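Local coordinates for phage-like element PBSX protein XkdH (Bacillus subtilis, PDB 3F3B) that is of unknown function but belongs to a phage-barrel family, consistent with a part in building the phage-like PBSX particle, at residues A[72-77]-A[86-91]; A[76-81]-A[101-106]. All coordinates share one frame; numbering follows the deposited sequence.

Interaction 1. Residues A[72-77]-A[86-91]; sequences FLVHFP and DKIIWE. With PO4 (phosphate ion), chain B.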
loop_
_atom_site.group_PDB
_atom_site.type_symbol
_atom_site.label_atom_id
_atom_site.label_comp_id
_atom_site.label_asym_id
_atom_site.label_seq_id
_atom_site.Cartn_x
_atom_site.Cartn_y
_atom_site.Cartn_z
ATOM N N PHE A 72 7.154 -6.922 2.712
ATOM C CA PHE A 72 6.708 -7.929 3.650
ATOM C C PHE A 72 5.336 -8.405 3.258
ATOM O O PHE A 72 4.593 -7.713 2.563
ATOM C CB PHE A 72 6.662 -7.398 5.090
ATOM C CG PHE A 72 6.304 -5.943 5.204
ATOM C CD1 PHE A 72 7.303 -4.974 5.306
ATOM C CD2 PHE A 72 4.976 -5.537 5.233
ATOM C CE1 PHE A 72 6.982 -3.625 5.435
ATOM C CE2 PHE A 72 4.644 -4.186 5.361
ATOM C CZ PHE A 72 5.650 -3.232 5.463
ATOM N N LEU A 73 5.012 -9.610 3.687
ATOM C CA LEU A 73 3.716 -10.171 3.409
ATOM C C LEU A 73 2.828 -9.683 4.544
ATOM O O LEU A 73 3.049 -10.033 5.711
ATOM C CB LEU A 73 3.801 -11.695 3.409
ATOM C CG LEU A 73 2.490 -12.438 3.200
ATOM C CD1 LEU A 73 1.918 -12.072 1.851
ATOM C CD2 LEU A 73 2.732 -13.940 3.297
ATOM N N VAL A 74 1.838 -8.858 4.213
ATOM C CA VAL A 74 0.932 -8.336 5.225
ATOM C C VAL A 74 -0.266 -9.248 5.430
ATOM O O VAL A 74 -0.829 -9.752 4.466
ATOM C CB VAL A 74 0.387 -6.949 4.848
ATOM C CG1 VAL A 74 -0.350 -6.367 6.039
ATOM C CG2 VAL A 74 1.524 -6.026 4.414
ATOM N N HIS A 75 -0.648 -9.455 6.687
ATOM C CA HIS A 75 -1.803 -10.280 7.031
ATOM C C HIS A 75 -2.839 -9.336 7.635
ATOM O O HIS A 75 -2.560 -8.668 8.630
ATOM C CB HIS A 75 -1.415 -11.344 8.052
ATOM C CG HIS A 75 -0.300 -12.231 7.600
ATOM N ND1 HIS A 75 0.951 -11.748 7.285
ATOM C CD2 HIS A 75 -0.244 -13.572 7.415
ATOM C CE1 HIS A 75 1.732 -12.754 6.928
ATOM N NE2 HIS A 75 1.030 -13.871 6.999
ATOM N N PHE A 76 -4.019 -9.288 7.021
ATOM C CA PHE A 76 -5.110 -8.411 7.439
ATOM C C PHE A 76 -6.341 -9.199 7.839
ATOM O O PHE A 76 -6.541 -10.332 7.393
ATOM C CB PHE A 76 -5.560 -7.524 6.284
ATOM C CG PHE A 76 -4.587 -6.460 5.886
ATOM C CD1 PHE A 76 -4.433 -5.319 6.656
ATOM C CD2 PHE A 76 -3.914 -6.545 4.666
ATOM C CE1 PHE A 76 -3.642 -4.278 6.216
ATOM C CE2 PHE A 76 -3.118 -5.502 4.218
ATOM C CZ PHE A 76 -2.984 -4.367 4.993
ATOM N N PRO A 77 -7.209 -8.589 8.662
ATOM C CA PRO A 77 -8.435 -9.266 9.089
ATOM C C PRO A 77 -9.275 -9.385 7.828
ATOM O O PRO A 77 -9.187 -8.533 6.948
ATOM C CB PRO A 77 -9.056 -8.283 10.078
ATOM C CG PRO A 77 -7.900 -7.458 10.553
ATOM C CD PRO A 77 -7.097 -7.265 9.294
ATOM N N ASP A 86 -3.162 -0.522 -3.261
ATOM C CA ASP A 86 -3.551 0.248 -2.091
ATOM C C ASP A 86 -2.267 0.839 -1.550
ATOM O O ASP A 86 -1.199 0.240 -1.708
ATOM C CB ASP A 86 -4.102 -0.647 -0.981
ATOM C CG ASP A 86 -5.585 -0.813 -1.042
ATOM O OD1 ASP A 86 -6.222 -0.161 -1.904
ATOM O OD2 ASP A 86 -6.106 -1.600 -0.220
ATOM N N LYS A 87 -2.360 2.000 -0.914
ATOM C CA LYS A 87 -1.187 2.598 -0.292
ATOM C C LYS A 87 -1.410 2.457 1.207
ATOM O O LYS A 87 -2.447 2.876 1.723
ATOM C CB LYS A 87 -1.048 4.082 -0.637
ATOM C CG LYS A 87 0.060 4.782 0.165
ATOM C CD LYS A 87 0.323 6.211 -0.304
ATOM C CE LYS A 87 -0.868 7.125 -0.054
ATOM N NZ LYS A 87 -0.590 8.508 -0.510
ATOM N N ILE A 88 -0.468 1.840 1.906
ATOM C CA ILE A 88 -0.623 1.711 3.343
ATOM C C ILE A 88 0.496 2.492 4.011
ATOM O O ILE A 88 1.632 2.514 3.530
ATOM C CB ILE A 88 -0.581 0.235 3.824
ATOM C CG1 ILE A 88 0.843 -0.318 3.715
ATOM C CG2 ILE A 88 -1.564 -0.606 3.013
ATOM C CD1 ILE A 88 1.030 -1.666 4.390
ATOM N N ILE A 89 0.154 3.154 5.111
ATOM C CA ILE A 89 1.109 3.944 5.866
ATOM C C ILE A 89 1.347 3.251 7.204
ATOM O O ILE A 89 0.425 3.114 8.011
ATOM C CB ILE A 89 0.565 5.354 6.155
ATOM C CG1 ILE A 89 0.095 6.031 4.859
ATOM C CG2 ILE A 89 1.631 6.173 6.870
ATOM C CD1 ILE A 89 1.195 6.483 3.937
ATOM N N TRP A 90 2.578 2.801 7.423
ATOM C CA TRP A 90 2.948 2.144 8.667
ATOM C C TRP A 90 4.181 2.852 9.198
ATOM O O TRP A 90 5.215 2.896 8.529
ATOM C CB TRP A 90 3.258 0.669 8.430
ATOM C CG TRP A 90 3.915 0.012 9.610
ATOM C CD1 TRP A 90 3.364 -0.212 10.841
ATOM C CD2 TRP A 90 5.262 -0.471 9.679
ATOM N NE1 TRP A 90 4.286 -0.805 11.674
ATOM C CE2 TRP A 90 5.461 -0.974 10.986
ATOM C CE3 TRP A 90 6.324 -0.527 8.762
ATOM C CZ2 TRP A 90 6.679 -1.526 11.403
ATOM C CZ3 TRP A 90 7.536 -1.076 9.174
ATOM C CH2 TRP A 90 7.702 -1.569 10.487
ATOM N N GLU A 91 4.057 3.423 10.393
ATOM C CA GLU A 91 5.150 4.150 11.029
ATOM C C GLU A 91 5.761 5.212 10.125
ATOM O O GLU A 91 6.979 5.302 9.974
ATOM C CB GLU A 91 6.225 3.171 11.504
ATOM C CG GLU A 91 5.822 2.411 12.758
ATOM C CD GLU A 91 6.866 1.410 13.198
ATOM O OE1 GLU A 91 6.713 0.841 14.303
ATOM O OE2 GLU A 91 7.837 1.185 12.434
HETATM P P PO4 B . 3.117 -0.040 15.100
HETATM O O1 PO4 B . 3.788 1.280 14.953
HETATM O O2 PO4 B . 2.975 -0.369 16.541
HETATM O O3 PO4 B . 1.776 0.017 14.470
HETATM O O4 PO4 B . 3.933 -1.086 14.435
#

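Interaction 2. Residues A[76-81]-A[101-106]; sequences FPLSAD and KRIRHH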
loop_
_atom_site.group_PDB
_atom_site.type_symbol
_atom_site.label_atom_id
_atom_site.label_comp_id
_atom_site.label_asym_id
_atom_site.label_seq_id
_atom_site.Cartn_x
_atom_site.Cartn_y
_atom_site.Cartn_z
ATOM N N PHE A 76 -4.019 -9.288 7.021
ATOM C CA PHE A 76 -5.110 -8.411 7.439
ATOM C C PHE A 76 -6.341 -9.199 7.839
ATOM O O PHE A 76 -6.541 -10.332 7.393
ATOM C CB PHE A 76 -5.560 -7.524 6.284
ATOM C CG PHE A 76 -4.587 -6.460 5.886
ATOM C CD1 PHE A 76 -4.433 -5.319 6.656
ATOM C CD2 PHE A 76 -3.914 -6.545 4.666
ATOM C CE1 PHE A 76 -3.642 -4.278 6.216
ATOM C CE2 PHE A 76 -3.118 -5.502 4.218
ATOM C CZ PHE A 76 -2.984 -4.367 4.993
ATOM N N PRO A 77 -7.209 -8.589 8.662
ATOM C CA PRO A 77 -8.435 -9.266 9.089
ATOM C C PRO A 77 -9.275 -9.385 7.828
ATOM O O PRO A 77 -9.187 -8.533 6.948
ATOM C CB PRO A 77 -9.056 -8.283 10.078
ATOM C CG PRO A 77 -7.900 -7.458 10.553
ATOM C CD PRO A 77 -7.097 -7.265 9.294
ATOM N N LEU A 78 -10.089 -10.425 7.744
ATOM C CA LEU A 78 -10.928 -10.642 6.574
ATOM C C LEU A 78 -11.943 -9.507 6.374
ATOM O O LEU A 78 -12.318 -9.186 5.245
ATOM C CB LEU A 78 -11.657 -11.984 6.703
ATOM C CG LEU A 78 -11.910 -12.722 5.387
ATOM C CD1 LEU A 78 -10.577 -13.047 4.730
ATOM C CD2 LEU A 78 -12.683 -13.996 5.658
ATOM N N SER A 79 -12.376 -8.898 7.472
ATOM C CA SER A 79 -13.340 -7.805 7.416
ATOM C C SER A 79 -12.760 -6.546 6.775
ATOM O O SER A 79 -13.500 -5.636 6.398
ATOM C CB SER A 79 -13.832 -7.469 8.824
ATOM O OG SER A 79 -12.748 -7.042 9.637
ATOM N N ALA A 80 -11.440 -6.489 6.660
ATOM C CA ALA A 80 -10.781 -5.331 6.065
ATOM C C ALA A 80 -10.947 -5.259 4.538
ATOM O O ALA A 80 -10.972 -6.283 3.861
ATOM C CB ALA A 80 -9.299 -5.344 6.426
ATOM N N ASP A 81 -11.058 -4.038 4.014
ATOM C CA ASP A 81 -11.209 -3.788 2.573
ATOM C C ASP A 81 -9.802 -3.648 1.989
ATOM O O ASP A 81 -9.195 -2.578 2.061
ATOM C CB ASP A 81 -11.988 -2.487 2.347
ATOM C CG ASP A 81 -12.347 -2.245 0.881
ATOM O OD1 ASP A 81 -11.522 -2.517 -0.019
ATOM O OD2 ASP A 81 -13.465 -1.751 0.625
ATOM N N LYS A 101 -3.601 -10.568 -3.857
ATOM C CA LYS A 101 -3.881 -10.907 -2.472
ATOM C C LYS A 101 -4.582 -12.257 -2.465
ATOM O O LYS A 101 -4.961 -12.770 -3.516
ATOM C CB LYS A 101 -4.789 -9.859 -1.823
ATOM C CG LYS A 101 -6.196 -9.813 -2.381
ATOM C CD LYS A 101 -7.114 -8.957 -1.521
ATOM C CE LYS A 101 -8.542 -8.964 -2.077
ATOM N NZ LYS A 101 -9.531 -8.317 -1.158
ATOM N N ARG A 102 -4.751 -12.838 -1.286
ATOM C CA ARG A 102 -5.425 -14.127 -1.181
ATOM C C ARG A 102 -5.807 -14.432 0.252
ATOM O O ARG A 102 -5.327 -13.789 1.184
ATOM C CB ARG A 102 -4.545 -15.247 -1.743
ATOM C CG ARG A 102 -3.279 -15.550 -0.964
ATOM C CD ARG A 102 -2.277 -16.260 -1.878
ATOM N NE ARG A 102 -1.139 -16.834 -1.164
ATOM C CZ ARG A 102 -1.154 -18.019 -0.562
ATOM N NH1 ARG A 102 -2.252 -18.767 -0.587
ATOM N NH2 ARG A 102 -0.067 -18.460 0.061
ATOM N N ILE A 103 -6.685 -15.416 0.413
ATOM C CA ILE A 103 -7.167 -15.821 1.722
ATOM C C ILE A 103 -6.485 -17.083 2.238
ATOM O O ILE A 103 -6.429 -18.106 1.555
ATOM C CB ILE A 103 -8.679 -16.064 1.682
ATOM C CG1 ILE A 103 -9.386 -14.785 1.241
ATOM C CG2 ILE A 103 -9.177 -16.514 3.041
ATOM C CD1 ILE A 103 -10.829 -14.989 0.866
ATOM N N ARG A 104 -5.958 -16.986 3.452
ATOM C CA ARG A 104 -5.303 -18.101 4.115
ATOM C C ARG A 104 -5.431 -17.835 5.612
ATOM O O ARG A 104 -5.144 -16.730 6.083
ATOM C CB ARG A 104 -3.826 -18.196 3.716
ATOM C CG ARG A 104 -3.294 -19.627 3.729
ATOM C CD ARG A 104 -1.766 -19.709 3.722
ATOM N NE ARG A 104 -1.185 -19.142 4.939
ATOM C CZ ARG A 104 0.095 -19.249 5.283
ATOM N NH1 ARG A 104 0.938 -19.910 4.508
ATOM N NH2 ARG A 104 0.534 -18.680 6.397
ATOM N N HIS A 105 -5.886 -18.842 6.349
ATOM C CA HIS A 105 -6.061 -18.725 7.793
ATOM C C HIS A 105 -7.035 -17.616 8.149
ATOM O O HIS A 105 -6.828 -16.900 9.126
ATOM C CB HIS A 105 -4.717 -18.457 8.475
ATOM C CG HIS A 105 -3.729 -19.570 8.317
ATOM N ND1 HIS A 105 -2.374 -19.392 8.498
ATOM C CD2 HIS A 105 -3.899 -20.875 7.999
ATOM C CE1 HIS A 105 -1.752 -20.540 8.296
ATOM N NE2 HIS A 105 -2.654 -21.456 7.991
ATOM N N HIS A 106 -8.085 -17.472 7.348
ATOM C CA HIS A 106 -9.118 -16.467 7.583
ATOM C C HIS A 106 -8.588 -15.031 7.528
ATOM O O HIS A 106 -9.171 -14.120 8.116
ATOM C CB HIS A 106 -9.777 -16.731 8.944
ATOM C CG HIS A 106 -11.087 -16.031 9.137
ATOM N ND1 HIS A 106 -12.184 -16.268 8.335
ATOM C CD2 HIS A 106 -11.491 -15.135 10.070
ATOM C CE1 HIS A 106 -13.208 -15.553 8.769
ATOM N NE2 HIS A 106 -12.813 -14.858 9.821
#

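Interaction 1. Residues A[72-77]-A[86-91]
A chi1 of 168° sets CG of Trp90 anti to the backbone N and carries the indole toward strand 66-77, where CE3 meets CZ of Phe72 at 4.3 Å. The first torsion of Phe72 lies off the staggered positions, and the ring that it places approaches the indole obliquely: the centroids of the Phe72 ring and the Trp90 six-membered ring are 6.0 Å apart and their planes are inclined at 78°. Ile88 carries the middle of the contact on two branches. Its CD1, at the end of an extended chain, reaches CG2 of Val74 at 4.4 Å, while its CG2 comes to the edge of the Phe76 ring, 4.5 Å from CZ. Val74 also uses both methyls: within its own strand, CG1 lies 3.4 Å above the plane of the Phe76 ring, offset toward the rim. All five side chains are buried, and the cross-segment contacts among them are van der Waals contacts. On its other edge the indole is polar: Trp90 NE1 gives a nearly straight, in-plane hydrogen bond of 2.8 Å to O4 of a phosphate ion, probably a crystallisation component, which His9 ND1 and Arg10 N also bind. The short strand axes pass 12.0 Å apart at 93°, so the strands are not paired; with the side chains buried, and the strand pairings of the sheet closing on themselves, this is consistent with packing across the interior of a barrel. Alternate residues of 72-77 face inward, with Phe52 stacked on Phe72 and Tyr95 meeting it. Strands 48-61 and 107-114 flank 66-77, whereas 9-19 and 93-97 flank 87-90, so the two segments lie on opposite walls.

Interaction 2. Residues A[76-81]-A[101-106]
The hydrogen bond from Ala80 N to Pro77 O, 3.1 Å long, closes a type I turn that presents Leu78 to His106 and Ile103. Leu78 then meets three different surfaces. Its CD2 methyl reaches the imidazole of His106, lying 3.5 Å from CE1 and equally close to ND1, while Leu78 CB stands over one face of the same ring. The two side chains cross at about a right angle. The backbone of His106 takes part as well: its carbonyl O is 3.6 Å from Leu78 CB and 3.8 Å from Leu78 CD1, an aliphatic flank packed against a polar atom. The CD1 branch touches Ile103 too, 4.1 Å from CG1 and as near to CG2, so it lies against both branches of the isoleucine. With chi1 at -164°, CG of His106 is anti to the backbone N, and the imidazole extends to meet the Leu78 side chain.

In fold terms, a turn leaving strand 66-77 meets the hairpin that joins strands 102-104 and 107-114. His105 and His106 both have positive phi, 60° and 62°, with backbone conformations close to a type I′ turn, as in a tight two-residue hairpin. The contact is at the surface, where Ile103 and His106 are exposed. Trp108, on the second hairpin strand, ties the pieces together: its NE1 is hydrogen-bonded to Leu78 O, Ile103 packs on its side chain, and Lys101 makes a cation-pi contact with it. Lys101 NZ is also hydrogen-bonded to Ile82 O, just beyond the turn.

Both interactions start from strand 66-77 and share Phe76 and Pro77, yet their centres lie 12 Å apart. Interaction 1 is about 6 Å from the centre of the chain, interaction 2 about 15 Å. Along the sequence the order is 72-77, 76-81, 86-91 and 101-106, so the turn used by interaction 2 begins the loop connecting the two strands of interaction 1. The segments approach again where Asp86 OD2 lies 4.0 Å from Asp81 O. Strand pairings running round from 9-19 through 48-61, 66-77, 107-114, 93-97 and 87-90 return to 9-19, consistent with a barrel: one contact lies within its interior, and the other lies at the surface, where strand 66-77 ends.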